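Local coordinates for protein acidic lectin (Psophocarpus tetragonolobus, PDB 1F9K) that binds galactose-containing sugars as a legume lectin, probably agglutinating cells that carry H-type blood-group glycans, at residues P86-L90 / S210-G214; H152-E156 / L178-V183. The protein carries 3 engineered substitutions. All coordinates share one frame; numbering follows the deposited sequence.

Interaction 1: P86-L90 / S210-G214. With AMG (methyl alpha-D-galactopyranoside), chain E.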
ATOM      1  N   PRO A  86       9.456  16.951 -19.145  1.00 30.63           N
ATOM      2  CA  PRO A  86       8.609  15.817 -19.545  1.00 30.63           C
ATOM      3  C   PRO A  86       7.135  15.928 -19.254  1.00 30.63           C
ATOM      4  O   PRO A  86       6.727  16.584 -18.293  1.00 30.63           O
ATOM      5  CB  PRO A  86       9.239  14.639 -18.825  1.00 19.47           C
ATOM      6  CG  PRO A  86       9.706  15.267 -17.567  1.00 19.47           C
ATOM      7  CD  PRO A  86      10.341  16.555 -18.035  1.00 19.47           C
ATOM      8  N   ALA A  87       6.345  15.265 -20.093  1.00 11.80           N
ATOM      9  CA  ALA A  87       4.891  15.246 -19.970  1.00 11.80           C
ATOM     10  C   ALA A  87       4.386  14.061 -20.797  1.00 11.80           C
ATOM     11  O   ALA A  87       5.122  13.573 -21.647  1.00 11.80           O
ATOM     12  CB  ALA A  87       4.317  16.576 -20.491  1.00  2.00           C
ATOM     13  N   ASP A  88       3.164  13.578 -20.564  1.00 17.92           N
ATOM     14  CA  ASP A  88       2.258  14.105 -19.552  1.00 17.92           C
ATOM     15  C   ASP A  88       1.988  13.088 -18.457  1.00 17.92           C
ATOM     16  O   ASP A  88       1.709  13.460 -17.320  1.00 17.92           O
ATOM     17  CB  ASP A  88       0.911  14.527 -20.170  1.00 25.81           C
ATOM     18  CG  ASP A  88       0.919  15.957 -20.675  1.00 25.81           C
ATOM     19  OD1 ASP A  88       0.773  16.879 -19.847  1.00 25.81           O
ATOM     20  OD2 ASP A  88       1.084  16.160 -21.896  1.00 25.81           O
ATOM     21  N   GLY A  89       2.048  11.806 -18.792  1.00 23.72           N
ATOM     22  CA  GLY A  89       1.796  10.823 -17.765  1.00 23.72           C
ATOM     23  C   GLY A  89       1.122   9.549 -18.215  1.00 23.72           C
ATOM     24  O   GLY A  89       0.884   9.322 -19.402  1.00 23.72           O
ATOM     25  N   LEU A  90       0.791   8.722 -17.229  1.00 27.71           N
ATOM     26  CA  LEU A  90       0.172   7.421 -17.437  1.00 27.71           C
ATOM     27  C   LEU A  90      -1.041   7.284 -16.526  1.00 27.71           C
ATOM     28  O   LEU A  90      -1.087   7.877 -15.456  1.00 27.71           O
ATOM     29  CB  LEU A  90       1.212   6.351 -17.107  1.00 31.57           C
ATOM     30  CG  LEU A  90       0.847   4.881 -16.981  1.00 31.57           C
ATOM     31  CD1 LEU A  90       0.309   4.381 -18.297  1.00 31.57           C
ATOM     32  CD2 LEU A  90       2.077   4.098 -16.589  1.00 31.57           C
ATOM     33  N   SER A 210      -3.783   4.128 -20.268  1.00 45.92           N
ATOM     34  CA  SER A 210      -3.615   5.230 -21.213  1.00 45.92           C
ATOM     35  C   SER A 210      -2.399   6.097 -20.878  1.00 45.92           C
ATOM     36  O   SER A 210      -1.975   6.156 -19.731  1.00 45.92           O
ATOM     37  CB  SER A 210      -4.885   6.091 -21.221  1.00 23.80           C
ATOM     38  OG  SER A 210      -4.759   7.185 -22.108  1.00 23.80           O
ATOM     39  N   ALA A 211      -1.840   6.757 -21.889  1.00 30.73           N
ATOM     40  CA  ALA A 211      -0.679   7.640 -21.709  1.00 30.73           C
ATOM     41  C   ALA A 211      -0.569   8.669 -22.846  1.00 30.73           C
ATOM     42  O   ALA A 211      -1.042   8.443 -23.958  1.00 30.73           O
ATOM     43  CB  ALA A 211       0.619   6.823 -21.604  1.00  2.00           C
ATOM     44  N   THR A 212       0.065   9.800 -22.551  1.00 16.87           N
ATOM     45  CA  THR A 212       0.216  10.878 -23.524  1.00 16.87           C
ATOM     46  C   THR A 212       1.518  11.663 -23.400  1.00 16.87           C
ATOM     47  O   THR A 212       2.043  11.841 -22.311  1.00 16.87           O
ATOM     48  CB  THR A 212      -0.912  11.893 -23.377  1.00 23.18           C
ATOM     49  OG1 THR A 212      -0.915  12.422 -22.043  1.00 23.18           O
ATOM     50  CG2 THR A 212      -2.237  11.244 -23.656  1.00 23.18           C
ATOM     51  N   THR A 213       2.033  12.142 -24.523  1.00 20.53           N
ATOM     52  CA  THR A 213       3.242  12.951 -24.497  1.00 20.53           C
ATOM     53  C   THR A 213       2.816  14.405 -24.680  1.00 20.53           C
ATOM     54  O   THR A 213       1.694  14.669 -25.137  1.00 20.53           O
ATOM     55  CB  THR A 213       4.263  12.551 -25.584  1.00 27.22           C
ATOM     56  OG1 THR A 213       3.675  12.663 -26.886  1.00 27.22           O
ATOM     57  CG2 THR A 213       4.740  11.137 -25.342  1.00 27.22           C
ATOM     58  N   GLY A 214       3.719  15.327 -24.323  1.00 19.86           N
ATOM     59  CA  GLY A 214       3.455  16.758 -24.361  1.00 19.86           C
ATOM     60  C   GLY A 214       2.997  17.526 -25.589  1.00 19.86           C
ATOM     61  O   GLY A 214       3.028  17.065 -26.725  1.00 19.86           O
TER
HETATM   62  C1  AMG E 301       0.574  22.187 -22.284  1.00 20.56           C
HETATM   63  C2  AMG E 301      -0.408  21.049 -21.988  1.00 20.56           C
HETATM   64  C3  AMG E 301       0.125  20.207 -20.805  1.00 20.56           C
HETATM   65  C4  AMG E 301       1.578  19.730 -21.068  1.00 20.56           C
HETATM   66  C5  AMG E 301       2.479  20.885 -21.523  1.00 20.56           C
HETATM   67  C6  AMG E 301       3.772  20.340 -22.090  1.00 20.56           C
HETATM   68  C7  AMG E 301       1.578  24.144 -21.340  1.00 20.56           C
HETATM   69  O1  AMG E 301       0.627  23.072 -21.203  1.00 20.56           O
HETATM   70  O2  AMG E 301      -1.714  21.558 -21.723  1.00 20.56           O
HETATM   71  O3  AMG E 301      -0.721  19.083 -20.586  1.00 20.56           O
HETATM   72  O4  AMG E 301       1.615  18.704 -22.053  1.00 20.56           O
HETATM   73  O5  AMG E 301       1.853  21.634 -22.592  1.00 20.56           O
HETATM   74  O6  AMG E 301       4.808  21.304 -22.027  1.00 20.56           O

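Interaction 2: H152-E156 / L178-V183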
ATOM      1  N   HIS A 152       2.924  12.673  -3.721  1.00 41.37           N
ATOM      2  CA  HIS A 152       4.151  12.888  -4.479  1.00 41.37           C
ATOM      3  C   HIS A 152       5.072  11.674  -4.376  1.00 41.37           C
ATOM      4  O   HIS A 152       5.106  11.014  -3.341  1.00 41.37           O
ATOM      5  CB  HIS A 152       4.846  14.160  -3.962  1.00 33.11           C
ATOM      6  CG  HIS A 152       6.098  14.521  -4.700  1.00 33.11           C
ATOM      7  ND1 HIS A 152       7.333  14.015  -4.364  1.00 33.11           N
ATOM      8  CD2 HIS A 152       6.303  15.324  -5.772  1.00 33.11           C
ATOM      9  CE1 HIS A 152       8.244  14.485  -5.199  1.00 33.11           C
ATOM     10  NE2 HIS A 152       7.645  15.283  -6.063  1.00 33.11           N
ATOM     11  N   PHE A 153       5.785  11.361  -5.457  1.00 21.31           N
ATOM     12  CA  PHE A 153       6.730  10.240  -5.454  1.00 21.31           C
ATOM     13  C   PHE A 153       7.940  10.532  -6.346  1.00 21.31           C
ATOM     14  O   PHE A 153       7.861  11.326  -7.291  1.00 21.31           O
ATOM     15  CB  PHE A 153       6.051   8.922  -5.910  1.00 11.31           C
ATOM     16  CG  PHE A 153       5.778   8.845  -7.393  1.00 11.31           C
ATOM     17  CD1 PHE A 153       4.635   9.426  -7.941  1.00 11.31           C
ATOM     18  CD2 PHE A 153       6.700   8.273  -8.249  1.00 11.31           C
ATOM     19  CE1 PHE A 153       4.424   9.445  -9.317  1.00 11.31           C
ATOM     20  CE2 PHE A 153       6.499   8.284  -9.629  1.00 11.31           C
ATOM     21  CZ  PHE A 153       5.352   8.878 -10.163  1.00 11.31           C
ATOM     22  N   GLN A 154       9.066   9.902  -6.025  1.00 18.39           N
ATOM     23  CA  GLN A 154      10.287  10.053  -6.796  1.00 18.39           C
ATOM     24  C   GLN A 154      10.150   9.043  -7.915  1.00 18.39           C
ATOM     25  O   GLN A 154       9.718   7.918  -7.683  1.00 18.39           O
ATOM     26  CB  GLN A 154      11.492   9.689  -5.947  1.00 54.86           C
ATOM     27  CG  GLN A 154      11.779  10.674  -4.845  1.00 54.86           C
ATOM     28  CD  GLN A 154      12.480  11.901  -5.370  1.00 54.86           C
ATOM     29  OE1 GLN A 154      13.509  11.784  -6.039  1.00 54.86           O
ATOM     30  NE2 GLN A 154      11.935  13.087  -5.078  1.00 54.86           N
ATOM     31  N   LEU A 155      10.485   9.432  -9.131  1.00 24.76           N
ATOM     32  CA  LEU A 155      10.401   8.504 -10.241  1.00 24.76           C
ATOM     33  C   LEU A 155      11.789   7.957 -10.478  1.00 24.76           C
ATOM     34  O   LEU A 155      12.761   8.716 -10.426  1.00 24.76           O
ATOM     35  CB  LEU A 155       9.946   9.217 -11.502  1.00 11.94           C
ATOM     36  CG  LEU A 155       9.881   8.347 -12.743  1.00 11.94           C
ATOM     37  CD1 LEU A 155       8.641   7.470 -12.664  1.00 11.94           C
ATOM     38  CD2 LEU A 155       9.828   9.222 -13.975  1.00 11.94           C
ATOM     39  N   GLU A 156      11.903   6.649 -10.716  1.00 31.56           N
ATOM     40  CA  GLU A 156      13.215   6.058 -10.990  1.00 31.56           C
ATOM     41  C   GLU A 156      13.301   6.012 -12.493  1.00 31.56           C
ATOM     42  O   GLU A 156      12.717   5.141 -13.121  1.00 31.56           O
ATOM     43  CB  GLU A 156      13.331   4.658 -10.395  1.00 54.18           C
ATOM     44  CG  GLU A 156      13.353   4.647  -8.879  1.00 53.46           C
ATOM     45  CD  GLU A 156      14.378   5.608  -8.302  1.00 53.46           C
ATOM     46  OE1 GLU A 156      15.557   5.512  -8.700  1.00 53.46           O
ATOM     47  OE2 GLU A 156      14.009   6.458  -7.454  1.00 53.46           O
ATOM     48  N   LEU A 178       2.449   1.908  -5.098  1.00 12.54           N
ATOM     49  CA  LEU A 178       3.506   2.049  -6.078  1.00 12.54           C
ATOM     50  C   LEU A 178       4.816   1.601  -5.453  1.00 12.54           C
ATOM     51  O   LEU A 178       5.253   2.153  -4.435  1.00 12.54           O
ATOM     52  CB  LEU A 178       3.627   3.519  -6.494  1.00 31.91           C
ATOM     53  CG  LEU A 178       4.743   3.829  -7.494  1.00 31.91           C
ATOM     54  CD1 LEU A 178       4.484   3.083  -8.797  1.00 31.91           C
ATOM     55  CD2 LEU A 178       4.819   5.321  -7.732  1.00 31.91           C
ATOM     56  N   ALA A 179       5.455   0.614  -6.063  1.00 24.42           N
ATOM     57  CA  ALA A 179       6.721   0.132  -5.540  1.00 24.42           C
ATOM     58  C   ALA A 179       7.844   0.108  -6.578  1.00 24.42           C
ATOM     59  O   ALA A 179       7.638  -0.235  -7.745  1.00 24.42           O
ATOM     60  CB  ALA A 179       6.535  -1.264  -4.944  1.00  5.81           C
ATOM     61  N   PHE A 180       9.028   0.502  -6.133  1.00 24.21           N
ATOM     62  CA  PHE A 180      10.235   0.485  -6.945  1.00 24.21           C
ATOM     63  C   PHE A 180      11.154  -0.408  -6.108  1.00 24.21           C
ATOM     64  O   PHE A 180      11.866   0.056  -5.218  1.00 24.21           O
ATOM     65  CB  PHE A 180      10.838   1.887  -7.075  1.00 14.26           C
ATOM     66  CG  PHE A 180      10.132   2.761  -8.059  1.00 14.26           C
ATOM     67  CD1 PHE A 180      10.226   2.505  -9.419  1.00 14.26           C
ATOM     68  CD2 PHE A 180       9.382   3.857  -7.631  1.00 14.26           C
ATOM     69  CE1 PHE A 180       9.584   3.329 -10.347  1.00 14.26           C
ATOM     70  CE2 PHE A 180       8.735   4.687  -8.563  1.00 14.26           C
ATOM     71  CZ  PHE A 180       8.842   4.418  -9.922  1.00 14.26           C
ATOM     72  N   HIS A 181      11.114  -1.699  -6.380  1.00 20.49           N
ATOM     73  CA  HIS A 181      11.907  -2.652  -5.623  1.00 20.49           C
ATOM     74  C   HIS A 181      13.432  -2.482  -5.725  1.00 20.49           C
ATOM     75  O   HIS A 181      14.134  -2.538  -4.709  1.00 20.49           O
ATOM     76  CB  HIS A 181      11.469  -4.056  -6.029  1.00 20.88           C
ATOM     77  CG  HIS A 181      10.054  -4.369  -5.647  1.00 20.88           C
ATOM     78  ND1 HIS A 181       9.174  -5.018  -6.489  1.00 20.88           N
ATOM     79  CD2 HIS A 181       9.362  -4.114  -4.511  1.00 20.88           C
ATOM     80  CE1 HIS A 181       7.999  -5.146  -5.893  1.00 20.88           C
ATOM     81  NE2 HIS A 181       8.089  -4.603  -4.691  1.00 20.88           N
ATOM     82  N   SER A 182      13.940  -2.258  -6.933  1.00 15.43           N
ATOM     83  CA  SER A 182      15.380  -2.089  -7.136  1.00 15.43           C
ATOM     84  C   SER A 182      15.987  -1.138  -6.112  1.00 15.43           C
ATOM     85  O   SER A 182      17.027  -1.413  -5.526  1.00 15.43           O
ATOM     86  CB  SER A 182      15.665  -1.553  -8.548  1.00 47.11           C
ATOM     87  OG  SER A 182      15.221  -0.211  -8.708  1.00 47.11           O
ATOM     88  N   VAL A 183      15.328  -0.005  -5.911  1.00 40.89           N
ATOM     89  CA  VAL A 183      15.779   1.014  -4.967  1.00 40.89           C
ATOM     90  C   VAL A 183      15.121   0.802  -3.591  1.00 40.89           C
ATOM     91  O   VAL A 183      15.557   1.351  -2.566  1.00 40.89           O
ATOM     92  CB  VAL A 183      15.413   2.400  -5.512  1.00 63.35           C
ATOM     93  CG1 VAL A 183      15.914   3.496  -4.579  1.00 63.35           C
ATOM     94  CG2 VAL A 183      15.997   2.545  -6.903  1.00 63.35           C
TER

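Interaction 1: P86-L90 / S210-G214
D88 meets T212 through both backbone and side chain. D88 N donates to T212 O (2.7 Å) in a nearly straight bond, 163° at the hydrogen, though the donor sits tilted from the carbonyl plane. One step on, T212 N returns a longer bond to G89 O, 3.3 Å. D88 and G89 thus both face T212, a classic beta bulge between the antiparallel strands 88-95 and 204-213. The D88 side chain runs outward from there. Its CB lies 3.4 Å from T212 OG1, a hydroxyl whose hydrogen bond goes to G105 O. Beyond CB the carboxylate turns to the sugar. OD1 accepts a bond from O3 of the methyl galactoside (2.8 Å), and OD2 takes one from O4 (2.6 Å) while also lying against CA of G214. The two oxygens therefore grip neighbouring hydroxyls of one galactose ring. This is the legume lectin arrangement: the binding-site aspartate follows a cis peptide, here A87-D88, where the chain enters the seven-stranded sheet, with calcium about 5 Å from the D88 side chain. A87 CB approaches the same O4 at 3.8 Å, and Q216 NE2 adds another hydrogen bond to the sugar. Farther along the strands, L90 CD1 packs 4.1 Å from A211 CB, both side chains lying on the face that meets I225 and H223 of strand 222-233.

Interaction 2: H152-E156 / L178-V183
At one margin of the legume lectin beta sandwich, the loop that leaves strand 149-152 of the seven-stranded sheet passes over the end of strand 173-180, which belongs to the other large sheet. No hydrogen bond joins 152-156 to 178-183, so the contact rests on side-chain packing around two aromatic rings. The first is F153. L178 lays its CD2 methyl over one face of that ring in a CH-pi contact, 3.8 Å from the centroid and 21° off the normal, and the two side chains meet at about a right angle. L178 gets there with CG anti to its own backbone N (chi1 178°), which carries the branch across to the ring. F153 CD2 in turn sits at the edge of the F180 ring, near its plane, 4.1 Å from CE2. F180, the second ring, has more neighbours across this contact. The aliphatic part of E156 covers one face, with CG 4.0 Å from the centroid; L155 CD1 reaches CZ at 4.1 Å, and the carbonyl O of Q154 comes to 3.5 Å from CE2. The E156 chain is bent at chi2, and its carboxylate stands 75° from the ring plane instead of lying flat on it. From there OE1 touches CG2 of V183, an exposed residue, at 3.5 Å. Around the contact, L178 packs on A161 and V163 of strand 161-168 and on I138 of strand 137-142, which F153 also touches. F180 packs on A161 and on T185 and Y187 from strand 185-192, and at the turn joining that strand to 173-180 the ring of H181 meets H181 of the second subunit.

Interaction 1 is buried within a single sheet, whereas interaction 2 lies near the margin of the sandwich, partly exposed, and spans its two large sheets. Their centres are 18 Å apart, and they do not touch. The seven-stranded sheet is common to both: 86-90 and 210-214 take in the ends of two of its inner strands, 88-95 and 204-213, while 152-156 leaves its outermost strand, 149-152. The chemistry follows these places. Interaction 1 is held by backbone hydrogen bonds and presents a carboxylate to the sugar; interaction 2 is ring and methyl packing, with its one carboxylate beside an exposed valine and no ligand in the contact.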